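Local coordinates for N5-carboxyaminoimidazole ribonucleotide synthetase (Bacillus anthracis, PDB 3QFF), which probably uses ATP and bicarbonate to carboxylate aminoimidazole ribonucleotide at N5 in purine biosynthesis, as an ATP-grasp enzyme, at residues 316-321 and 355-360; 323-328 and 375-380. All blocks are in the same frame, centred on the assembly; numbering follows the deposited sequence.

Interaction 1 (316-321 and 355-360)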
loop_
_atom_site.group_PDB
_atom_site.type_symbol
_atom_site.label_atom_id
_atom_site.label_comp_id
_atom_site.label_asym_id
_atom_site.label_seq_id
_atom_site.Cartn_x
_atom_site.Cartn_y
_atom_site.Cartn_z
ATOM N N VAL A 316 8.595 -4.699 13.941
ATOM C CA VAL A 316 9.127 -3.738 12.988
ATOM C C VAL A 316 9.972 -2.666 13.671
ATOM O O VAL A 316 9.693 -2.248 14.807
ATOM C CB VAL A 316 7.966 -3.091 12.132
ATOM C CG1 VAL A 316 6.880 -2.486 13.042
ATOM C CG2 VAL A 316 8.500 -2.028 11.122
ATOM N N VAL A 317 11.021 -2.239 12.984
ATOM C CA VAL A 317 11.727 -1.011 13.346
ATOM C C VAL A 317 11.631 -0.082 12.164
ATOM O O VAL A 317 12.140 -0.391 11.072
ATOM C CB VAL A 317 13.231 -1.263 13.704
ATOM C CG1 VAL A 317 13.983 0.047 13.908
ATOM C CG2 VAL A 317 13.321 -2.122 14.959
ATOM N N MET A 318 10.968 1.053 12.370
ATOM C CA MET A 318 10.972 2.099 11.375
ATOM C C MET A 318 12.201 2.961 11.607
ATOM O O MET A 318 12.488 3.327 12.759
ATOM C CB MET A 318 9.720 2.973 11.468
ATOM C CG MET A 318 9.683 3.997 10.330
ATOM S SD MET A 318 9.161 5.640 10.781
ATOM C CE MET A 318 10.489 6.197 11.865
ATOM N N VAL A 319 12.947 3.245 10.539
ATOM C CA VAL A 319 14.054 4.198 10.629
ATOM C C VAL A 319 13.829 5.364 9.686
ATOM O O VAL A 319 13.541 5.169 8.506
ATOM C CB VAL A 319 15.432 3.560 10.309
ATOM C CG1 VAL A 319 16.554 4.452 10.872
ATOM C CG2 VAL A 319 15.537 2.192 10.910
ATOM N N ASN A 320 13.953 6.583 10.199
ATOM C CA ASN A 320 13.828 7.764 9.355
ATOM C C ASN A 320 15.015 7.971 8.420
ATOM O O ASN A 320 16.158 7.743 8.820
ATOM C CB ASN A 320 13.656 9.037 10.210
ATOM C CG ASN A 320 12.208 9.478 10.331
ATOM O OD1 ASN A 320 11.308 8.943 9.677
ATOM N ND2 ASN A 320 11.980 10.484 11.165
ATOM N N ILE A 321 14.715 8.420 7.195
ATOM C CA ILE A 321 15.718 8.805 6.198
ATOM C C ILE A 321 15.702 10.322 6.005
ATOM O O ILE A 321 14.821 10.886 5.356
ATOM C CB ILE A 321 15.533 8.056 4.845
ATOM C CG1 ILE A 321 15.543 6.540 5.080
ATOM C CG2 ILE A 321 16.614 8.473 3.799
ATOM C CD1 ILE A 321 14.881 5.743 3.969
ATOM N N MET A 355 13.226 12.634 4.061
ATOM C CA MET A 355 13.195 12.247 2.634
ATOM C C MET A 355 12.449 10.931 2.422
ATOM O O MET A 355 11.959 10.669 1.331
ATOM C CB MET A 355 14.624 12.113 2.064
ATOM C CG MET A 355 15.515 13.363 2.300
ATOM S SD MET A 355 14.873 14.868 1.553
ATOM C CE MET A 355 15.049 14.483 -0.197
ATOM N N GLY A 356 12.408 10.106 3.466
ATOM C CA GLY A 356 11.703 8.835 3.443
ATOM C C GLY A 356 11.780 8.142 4.782
ATOM O O GLY A 356 12.140 8.760 5.810
ATOM N N HIS A 357 11.439 6.857 4.773
ATOM C CA HIS A 357 11.658 5.969 5.913
ATOM C C HIS A 357 11.822 4.531 5.418
ATOM O O HIS A 357 11.399 4.190 4.304
ATOM C CB HIS A 357 10.510 6.073 6.940
ATOM C CG HIS A 357 9.186 5.595 6.424
ATOM N ND1 HIS A 357 8.301 6.425 5.768
ATOM C CD2 HIS A 357 8.585 4.384 6.496
ATOM C CE1 HIS A 357 7.219 5.740 5.444
ATOM N NE2 HIS A 357 7.365 4.499 5.872
ATOM N N VAL A 358 12.439 3.693 6.237
ATOM C CA VAL A 358 12.498 2.278 5.934
ATOM C C VAL A 358 11.920 1.498 7.112
ATOM O O VAL A 358 12.265 1.760 8.272
ATOM C CB VAL A 358 13.943 1.816 5.538
ATOM C CG1 VAL A 358 14.943 2.110 6.649
ATOM C CG2 VAL A 358 13.973 0.333 5.159
ATOM N N ASN A 359 11.013 0.566 6.804
ATOM C CA ASN A 359 10.462 -0.349 7.784
ATOM C C ASN A 359 11.178 -1.687 7.726
ATOM O O ASN A 359 11.088 -2.415 6.719
ATOM C CB ASN A 359 8.959 -0.534 7.540
ATOM C CG ASN A 359 8.155 0.676 7.972
ATOM O OD1 ASN A 359 8.548 1.393 8.902
ATOM N ND2 ASN A 359 7.042 0.922 7.302
ATOM N N ILE A 360 11.892 -2.001 8.800
ATOM C CA ILE A 360 12.647 -3.234 8.882
ATOM C C ILE A 360 11.832 -4.250 9.662
ATOM O O ILE A 360 11.674 -4.126 10.885
ATOM C CB ILE A 360 14.015 -3.022 9.585
ATOM C CG1 ILE A 360 14.794 -1.877 8.940
ATOM C CG2 ILE A 360 14.841 -4.326 9.573
ATOM C CD1 ILE A 360 16.021 -1.430 9.765
#
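Val319 and Val358 form the central hydrogen-bonded pair between strands 316-322 and 354-361, neighbours within a large antiparallel sheet where 223-229 and 339-343 flank them; the pairing ends in a classic beta bulge. Val319 N reaches Val358 O at 2.8 Å, and Val358 N returns the bond to Val319 O; Val317 and Ile360 repeat the exchange. The side chains of these pairs share one face with Ile321. There Val319 CG2 packs on Ile360 CD1 (3.8 Å), while Ile321, with CG1 beside its own backbone N (chi1 -56°), lays CD1 along the backbone of His357, 3.6 Å from its C atom. The opposite face carries Met318, Asn320, His357 and Asn359. Met318 bends at chi2 and chi3 and crosses His357 at about a right angle, its SD 4.9 Å from the ring centroid in an oblique approach. Asn359 OD1 is buried against Met318 CG at 3.2 Å and has no hydrogen-bonding partner in the model, whereas its ND2 is held by Asp288 and the carbonyl of His284. Further out, His357 stacks with His342 and His284 and is anchored through ND1 by Tyr344. Helix 365-374 packs on Val317 and Ile360 on the aliphatic face. At the bulge Ile321 O accepts two N-H groups, Met355 N at 2.7 Å, nearly along the C=O axis, and Gly356 N at 3.2 Å, on a lone pair.

Interaction 2 (323-328 and 375-380)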
loop_
_atom_site.group_PDB
_atom_site.type_symbol
_atom_site.label_atom_id
_atom_site.label_comp_id
_atom_site.label_asym_id
_atom_site.label_seq_id
_atom_site.Cartn_x
_atom_site.Cartn_y
_atom_site.Cartn_z
ATOM N N GLY A 323 17.785 14.002 4.843
ATOM C CA GLY A 323 18.665 14.446 3.760
ATOM C C GLY A 323 20.084 13.909 3.898
ATOM O O GLY A 323 20.661 13.439 2.921
ATOM N N GLU A 324 20.627 13.949 5.116
ATOM C CA GLU A 324 21.976 13.420 5.402
ATOM C C GLU A 324 22.115 11.891 5.220
ATOM O O GLU A 324 23.232 11.361 5.268
ATOM C CB GLU A 324 22.410 13.793 6.823
ATOM C CG GLU A 324 21.647 13.022 7.914
ATOM C CD GLU A 324 22.276 13.116 9.298
ATOM O OE1 GLU A 324 23.446 12.715 9.462
ATOM O OE2 GLU A 324 21.579 13.558 10.237
ATOM N N HIS A 325 20.998 11.181 5.042
ATOM C CA HIS A 325 21.039 9.714 4.902
ATOM C C HIS A 325 20.733 9.195 3.497
ATOM O O HIS A 325 21.003 8.036 3.207
ATOM C CB HIS A 325 20.071 9.020 5.871
ATOM C CG HIS A 325 20.252 9.406 7.307
ATOM N ND1 HIS A 325 19.275 10.061 8.027
ATOM C CD2 HIS A 325 21.285 9.214 8.162
ATOM C CE1 HIS A 325 19.701 10.262 9.261
ATOM N NE2 HIS A 325 20.916 9.755 9.369
ATOM N N ILE A 326 20.135 10.022 2.645
ATOM C CA ILE A 326 19.606 9.532 1.364
ATOM C C ILE A 326 20.712 8.907 0.483
ATOM O O ILE A 326 20.512 7.853 -0.124
ATOM C CB ILE A 326 18.782 10.623 0.613
ATOM C CG1 ILE A 326 18.143 10.073 -0.673
ATOM C CG2 ILE A 326 19.622 11.864 0.300
ATOM C CD1 ILE A 326 16.959 9.125 -0.420
ATOM N N GLU A 327 21.887 9.536 0.445
ATOM C CA GLU A 327 22.995 8.991 -0.335
ATOM C C GLU A 327 23.423 7.625 0.197
ATOM O O GLU A 327 23.670 6.705 -0.581
ATOM C CB GLU A 327 24.169 9.964 -0.385
ATOM C CG GLU A 327 25.033 9.785 -1.625
ATOM C CD GLU A 327 26.290 10.646 -1.626
ATOM O OE1 GLU A 327 26.187 11.891 -1.464
ATOM O OE2 GLU A 327 27.389 10.069 -1.815
ATOM N N GLY A 328 23.477 7.483 1.520
ATOM C CA GLY A 328 23.796 6.198 2.137
ATOM C C GLY A 328 22.793 5.100 1.798
ATOM O O GLY A 328 23.173 3.949 1.580
ATOM N N LEU A 375 24.055 -1.511 8.538
ATOM C CA LEU A 375 24.003 -0.798 7.270
ATOM C C LEU A 375 24.925 0.416 7.239
ATOM O O LEU A 375 25.276 0.904 6.164
ATOM C CB LEU A 375 22.561 -0.379 6.948
ATOM C CG LEU A 375 21.566 -1.505 6.613
ATOM C CD1 LEU A 375 20.146 -0.972 6.514
ATOM C CD2 LEU A 375 21.952 -2.192 5.308
ATOM N N HIS A 376 25.293 0.902 8.427
ATOM C CA HIS A 376 26.153 2.082 8.599
ATOM C C HIS A 376 25.658 3.322 7.859
ATOM O O HIS A 376 26.444 4.083 7.290
ATOM C CB HIS A 376 27.625 1.739 8.280
ATOM C CG HIS A 376 28.222 0.771 9.254
ATOM N ND1 HIS A 376 28.482 1.108 10.566
ATOM C CD2 HIS A 376 28.569 -0.531 9.122
ATOM C CE1 HIS A 376 28.965 0.054 11.200
ATOM N NE2 HIS A 376 29.028 -0.953 10.346
ATOM N N ILE A 377 24.343 3.507 7.847
ATOM C CA ILE A 377 23.742 4.700 7.266
ATOM C C ILE A 377 23.486 5.740 8.357
ATOM O O ILE A 377 23.597 6.944 8.121
ATOM C CB ILE A 377 22.419 4.351 6.544
ATOM C CG1 ILE A 377 22.693 3.457 5.320
ATOM C CG2 ILE A 377 21.669 5.611 6.137
ATOM C CD1 ILE A 377 21.450 2.736 4.784
ATOM N N TRP A 378 23.144 5.267 9.554
ATOM C CA TRP A 378 22.719 6.162 10.634
ATOM C C TRP A 378 23.755 6.299 11.757
ATOM O O TRP A 378 23.390 6.590 12.890
ATOM C CB TRP A 378 21.343 5.741 11.186
ATOM C CG TRP A 378 20.263 5.708 10.118
ATOM C CD1 TRP A 378 19.512 6.761 9.678
ATOM C CD2 TRP A 378 19.851 4.572 9.343
ATOM N NE1 TRP A 378 18.651 6.352 8.678
ATOM C CE2 TRP A 378 18.831 5.011 8.463
ATOM C CE3 TRP A 378 20.229 3.223 9.318
ATOM C CZ2 TRP A 378 18.191 4.148 7.560
ATOM C CZ3 TRP A 378 19.591 2.367 8.423
ATOM C CH2 TRP A 378 18.581 2.838 7.557
ATOM N N ASP A 379 25.038 6.122 11.425
ATOM C CA ASP A 379 26.134 6.185 12.409
ATOM C C ASP A 379 26.137 7.483 13.236
ATOM O O ASP A 379 26.467 7.468 14.426
ATOM C CB ASP A 379 27.501 5.972 11.726
ATOM C CG ASP A 379 27.810 4.495 11.447
ATOM O OD1 ASP A 379 28.588 4.206 10.512
ATOM O OD2 ASP A 379 27.298 3.610 12.159
ATOM N N HIS A 380 25.779 8.592 12.597
ATOM C CA HIS A 380 25.589 9.884 13.266
ATOM C C HIS A 380 24.597 9.763 14.435
ATOM O O HIS A 380 24.928 10.088 15.588
ATOM C CB HIS A 380 25.118 10.925 12.237
ATOM C CG HIS A 380 24.922 12.306 12.788
ATOM N ND1 HIS A 380 24.221 13.274 12.107
ATOM C CD2 HIS A 380 25.330 12.884 13.944
ATOM C CE1 HIS A 380 24.203 14.389 12.817
ATOM N NE2 HIS A 380 24.871 14.178 13.937
#
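Helix 323-331 packs, through Glu324, His325 and Gly328, against the link from helix 365-374 into helix 379-382 and the start of the latter, joined by an aromatic pair and a His-carboxylate hydrogen bond. Trp378, at the N-cap position of helix 379-382, turns the edge of its five-membered ring toward the face of His325, with planes at 50° and centroids 4.2 Å apart. Its CD1 sits over the centre of the imidazole, 3.3 Å from His325 NE2, while Glu324 CG covers the other face, so the ring is sandwiched. At the imidazole edge, His325 CD2 lies 3.2 Å from Ile377 O. Hydrogen bonds of His325 ND1 with Leu322 N and of NE2 with Gln381 OE1 fix the ring's rotation; Gln381 also binds Glu324 OE2. Glu324 folds CG between its backbone N and carbonyl carbon (chi1 71°), then extends to His380, whose ND1 donates in its own ring plane to the syn lone pair of Glu324 OE1 (2.8 Å, 164°). Ile377 CG2 touches His325 CB at 3.8 Å and lies over one indole face of Trp378; its CG1 packs directly on the side-chain-free backbone of Gly328. Beyond the segments, the indole also meets His225 on strand 223-229, and Gln332 holds Leu375 O just past helix 323-331.

How the interactions relate
From the N terminus, strand 316-322 runs directly into helix 323-331, so the first segments of both contacts are separated by one residue, Leu322. The chain then makes strand 339-343 and returns along strand 354-361, where interaction 1 closes its loop. After helix 365-374 it reaches 375-380, and interaction 2 closes the second loop. The segments alternate, so the two loops cross rather than nest. Interaction 1 joins neighbouring strands of the large antiparallel sheet; interaction 2 ties the C-terminal end of the modelled chain to the helix that follows the first strand. They meet at Trp378, whose CE2 packs 3.4 Å from Val319 CG1 and whose NE1 probably hydrogen-bonds Asn320 O.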